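Local coordinates for protein nucleotidyltransferase (Thermus thermophilus HB8, PDB 1WWP) that is of unknown function but probably acts as a substrate-binding partner of a nucleotidyltransferase, built as an all-helical bundle, at residues Asp24-Arg29 and Ala98-Leu103. Residues are numbered along the deposited sequence; the frame is centred on the assembly and turned at random.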
ATOM      1  N   ASP A  24       6.817  -3.409  -8.539  1.00 30.89           N
ATOM      2  CA  ASP A  24       6.338  -3.313  -7.161  1.00 32.24           C
ATOM      3  C   ASP A  24       6.576  -1.896  -6.637  1.00 36.41           C
ATOM      4  O   ASP A  24       5.727  -1.323  -5.952  1.00 36.11           O
ATOM      5  CB  ASP A  24       7.043  -4.371  -6.299  1.00 23.10           C
ATOM      6  CG  ASP A  24       6.562  -5.779  -6.620  1.00 32.85           C
ATOM      7  OD1 ASP A  24       7.136  -6.756  -6.088  1.00 37.74           O
ATOM      8  OD2 ASP A  24       5.590  -5.900  -7.413  1.00 41.29           O
ATOM      9  N   ALA A  25       7.729  -1.331  -6.985  1.00 31.37           N
ATOM     10  CA  ALA A  25       8.085   0.025  -6.590  1.00 27.16           C
ATOM     11  C   ALA A  25       7.128   1.049  -7.205  1.00 28.98           C
ATOM     12  O   ALA A  25       6.771   2.038  -6.576  1.00 28.24           O
ATOM     13  CB  ALA A  25       9.525   0.335  -7.028  1.00 27.36           C
ATOM     14  N   ALA A  26       6.729   0.824  -8.450  1.00 34.45           N
ATOM     15  CA  ALA A  26       5.814   1.740  -9.130  1.00 33.77           C
ATOM     16  C   ALA A  26       4.459   1.686  -8.427  1.00 29.57           C
ATOM     17  O   ALA A  26       3.761   2.684  -8.322  1.00 25.79           O
ATOM     18  CB  ALA A  26       5.651   1.340 -10.584  1.00 22.89           C
ATOM     19  N   ILE A  27       4.096   0.510  -7.939  1.00 33.36           N
ATOM     20  CA  ILE A  27       2.817   0.358  -7.257  1.00 34.29           C
ATOM     21  C   ILE A  27       2.836   1.099  -5.920  1.00 30.52           C
ATOM     22  O   ILE A  27       1.875   1.769  -5.553  1.00 32.52           O
ATOM     23  CB  ILE A  27       2.509  -1.135  -7.059  1.00 35.06           C
ATOM     24  CG1 ILE A  27       2.233  -1.766  -8.423  1.00 35.47           C
ATOM     25  CG2 ILE A  27       1.343  -1.319  -6.105  1.00 28.05           C
ATOM     26  CD1 ILE A  27       2.145  -3.283  -8.382  1.00 39.88           C
ATOM     27  N   GLN A  28       3.949   0.985  -5.205  1.00 31.91           N
ATOM     28  CA  GLN A  28       4.116   1.667  -3.933  1.00 27.81           C
ATOM     29  C   GLN A  28       4.029   3.180  -4.149  1.00 31.17           C
ATOM     30  O   GLN A  28       3.348   3.889  -3.406  1.00 34.48           O
ATOM     31  CB  GLN A  28       5.476   1.296  -3.314  1.00 25.66           C
ATOM     32  CG  GLN A  28       5.911   2.177  -2.142  1.00 27.55           C
ATOM     33  CD  GLN A  28       5.090   1.965  -0.868  1.00 43.17           C
ATOM     34  OE1 GLN A  28       5.341   2.616   0.147  1.00 46.24           O
ATOM     35  NE2 GLN A  28       4.115   1.055  -0.915  1.00 35.00           N
ATOM     36  N   ARG A  29       4.706   3.682  -5.172  1.00 29.32           N
ATOM     37  CA  ARG A  29       4.689   5.119  -5.446  1.00 26.03           C
ATOM     38  C   ARG A  29       3.319   5.591  -5.868  1.00 26.07           C
ATOM     39  O   ARG A  29       2.906   6.701  -5.548  1.00 24.84           O
ATOM     40  CB  ARG A  29       5.727   5.460  -6.520  1.00 34.16           C
ATOM     41  CG  ARG A  29       7.144   5.161  -6.055  1.00 35.68           C
ATOM     42  CD  ARG A  29       8.230   5.463  -7.108  1.00 31.88           C
ATOM     43  NE  ARG A  29       9.532   5.250  -6.480  1.00 42.22           N
ATOM     44  CZ  ARG A  29      10.718   5.440  -7.052  1.00 45.39           C
ATOM     45  NH1 ARG A  29      10.813   5.865  -8.309  1.00 44.96           N
ATOM     46  NH2 ARG A  29      11.816   5.190  -6.352  1.00 33.09           N
ATOM     47  N   ALA A  98      -1.411  -5.843 -14.386  1.00 46.30           N
ATOM     48  CA  ALA A  98      -2.630  -5.136 -14.792  1.00 47.12           C
ATOM     49  C   ALA A  98      -2.694  -3.727 -14.176  1.00 46.26           C
ATOM     50  O   ALA A  98      -3.120  -2.777 -14.834  1.00 45.35           O
ATOM     51  CB  ALA A  98      -3.862  -5.943 -14.389  1.00 47.49           C
ATOM     52  N   ILE A  99      -2.283  -3.587 -12.916  1.00 43.56           N
ATOM     53  CA  ILE A  99      -2.282  -2.260 -12.285  1.00 39.87           C
ATOM     54  C   ILE A  99      -1.223  -1.410 -12.988  1.00 39.00           C
ATOM     55  O   ILE A  99      -1.469  -0.258 -13.355  1.00 41.95           O
ATOM     56  CB  ILE A  99      -1.904  -2.310 -10.776  1.00 38.47           C
ATOM     57  CG1 ILE A  99      -2.917  -3.135  -9.985  1.00 42.79           C
ATOM     58  CG2 ILE A  99      -1.868  -0.893 -10.209  1.00 39.00           C
ATOM     59  CD1 ILE A  99      -4.289  -2.527  -9.952  1.00 49.75           C
ATOM     60  N   PHE A 100      -0.041  -1.987 -13.184  1.00 39.75           N
ATOM     61  CA  PHE A 100       1.051  -1.265 -13.825  1.00 45.78           C
ATOM     62  C   PHE A 100       0.670  -0.715 -15.195  1.00 48.91           C
ATOM     63  O   PHE A 100       1.137   0.353 -15.586  1.00 50.63           O
ATOM     64  CB  PHE A 100       2.286  -2.158 -13.976  1.00 46.26           C
ATOM     65  CG  PHE A 100       3.479  -1.432 -14.529  1.00 49.39           C
ATOM     66  CD1 PHE A 100       4.206  -0.552 -13.729  1.00 44.42           C
ATOM     67  CD2 PHE A 100       3.829  -1.567 -15.868  1.00 41.82           C
ATOM     68  CE1 PHE A 100       5.258   0.185 -14.254  1.00 48.45           C
ATOM     69  CE2 PHE A 100       4.885  -0.831 -16.404  1.00 47.98           C
ATOM     70  CZ  PHE A 100       5.601   0.049 -15.598  1.00 43.78           C
ATOM     71  N   ARG A 101      -0.172  -1.444 -15.924  1.00 54.86           N
ATOM     72  CA  ARG A 101      -0.597  -1.007 -17.253  1.00 58.14           C
ATOM     73  C   ARG A 101      -1.439   0.263 -17.197  1.00 55.44           C
ATOM     74  O   ARG A 101      -1.523   1.008 -18.178  1.00 58.29           O
ATOM     75  CB  ARG A 101      -1.403  -2.102 -17.955  1.00 64.38           C
ATOM     76  CG  ARG A 101      -0.630  -3.377 -18.262  1.00 75.61           C
ATOM     77  CD  ARG A 101      -1.474  -4.344 -19.095  1.00 80.70           C
ATOM     78  NE  ARG A 101      -2.738  -4.673 -18.437  1.00 87.37           N
ATOM     79  CZ  ARG A 101      -3.680  -5.449 -18.963  1.00 89.12           C
ATOM     80  NH1 ARG A 101      -3.509  -5.983 -20.166  1.00 88.13           N
ATOM     81  NH2 ARG A 101      -4.793  -5.694 -18.283  1.00 88.54           N
ATOM     82  N   ARG A 102      -2.057   0.520 -16.053  1.00 50.30           N
ATOM     83  CA  ARG A 102      -2.883   1.704 -15.924  1.00 43.01           C
ATOM     84  C   ARG A 102      -2.129   2.906 -15.379  1.00 41.16           C
ATOM     85  O   ARG A 102      -2.562   4.042 -15.561  1.00 40.26           O
ATOM     86  CB  ARG A 102      -4.074   1.398 -15.024  1.00 48.00           C
ATOM     87  CG  ARG A 102      -4.939   0.249 -15.530  1.00 52.89           C
ATOM     88  CD  ARG A 102      -5.546  -0.539 -14.383  1.00 50.58           C
ATOM     89  NE  ARG A 102      -6.058  -1.829 -14.832  1.00 71.12           N
ATOM     90  CZ  ARG A 102      -6.569  -2.760 -14.030  1.00 75.71           C
ATOM     91  NH1 ARG A 102      -6.637  -2.549 -12.723  1.00 73.28           N
ATOM     92  NH2 ARG A 102      -7.016  -3.905 -14.541  1.00 77.41           N
ATOM     93  N   LEU A 103      -0.997   2.673 -14.720  1.00 38.73           N
ATOM     94  CA  LEU A 103      -0.254   3.785 -14.135  1.00 36.09           C
ATOM     95  C   LEU A 103       0.039   4.957 -15.066  1.00 38.21           C
ATOM     96  O   LEU A 103      -0.040   6.113 -14.644  1.00 35.88           O
ATOM     97  CB  LEU A 103       1.044   3.290 -13.495  1.00 35.94           C
ATOM     98  CG  LEU A 103       0.872   2.241 -12.394  1.00 40.24           C
ATOM     99  CD1 LEU A 103       2.193   2.084 -11.659  1.00 43.87           C
ATOM    100  CD2 LEU A 103      -0.228   2.656 -11.410  1.00 40.03           C
TER
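Where Ala26 meets Phe100 and Leu103, helix 20-49 is crossed by helix 93-116, the local axes approaching to 9.9 Å with 61° between their directions; the nearest alpha carbons, CA of Ile27 and CA of Phe100, are 7.0 Å apart. The methyl of Ala26 points at the other helix and fits between two larger groups. Leu103 sends one branch of its fork across, bringing CD1 to 3.7 Å from Ala26 CB. Phe100, with CG anti to the backbone N (chi1 -175°), which brings the ring toward helix 20-49, presents an edge: CE1 lies 3.9 Å from Ala26 CB, which sits close to the ring plane. Ile27 makes a looser approach, its CG1 4.6 Å from Ile99 CG2, while also packing on Thr87 and Thr90. The side-chain contacts are buried and apolar, and the Leu103 methyl also rests against the carbonyl oxygen of Ala26. Leu12 of helix 2-13 also packs on Ala26, and Leu15 and Pro18 of the following loop touch the Phe100 ring. Asp24 forms a salt bridge with Arg29 of the second subunit, and Arg29 in turn with Asp24 of the second subunit. The contact thus joins helix 20-49 to helix 93-116 in the core of an all-helical bundle, consistent with the nucleotidyltransferase substrate-binding family.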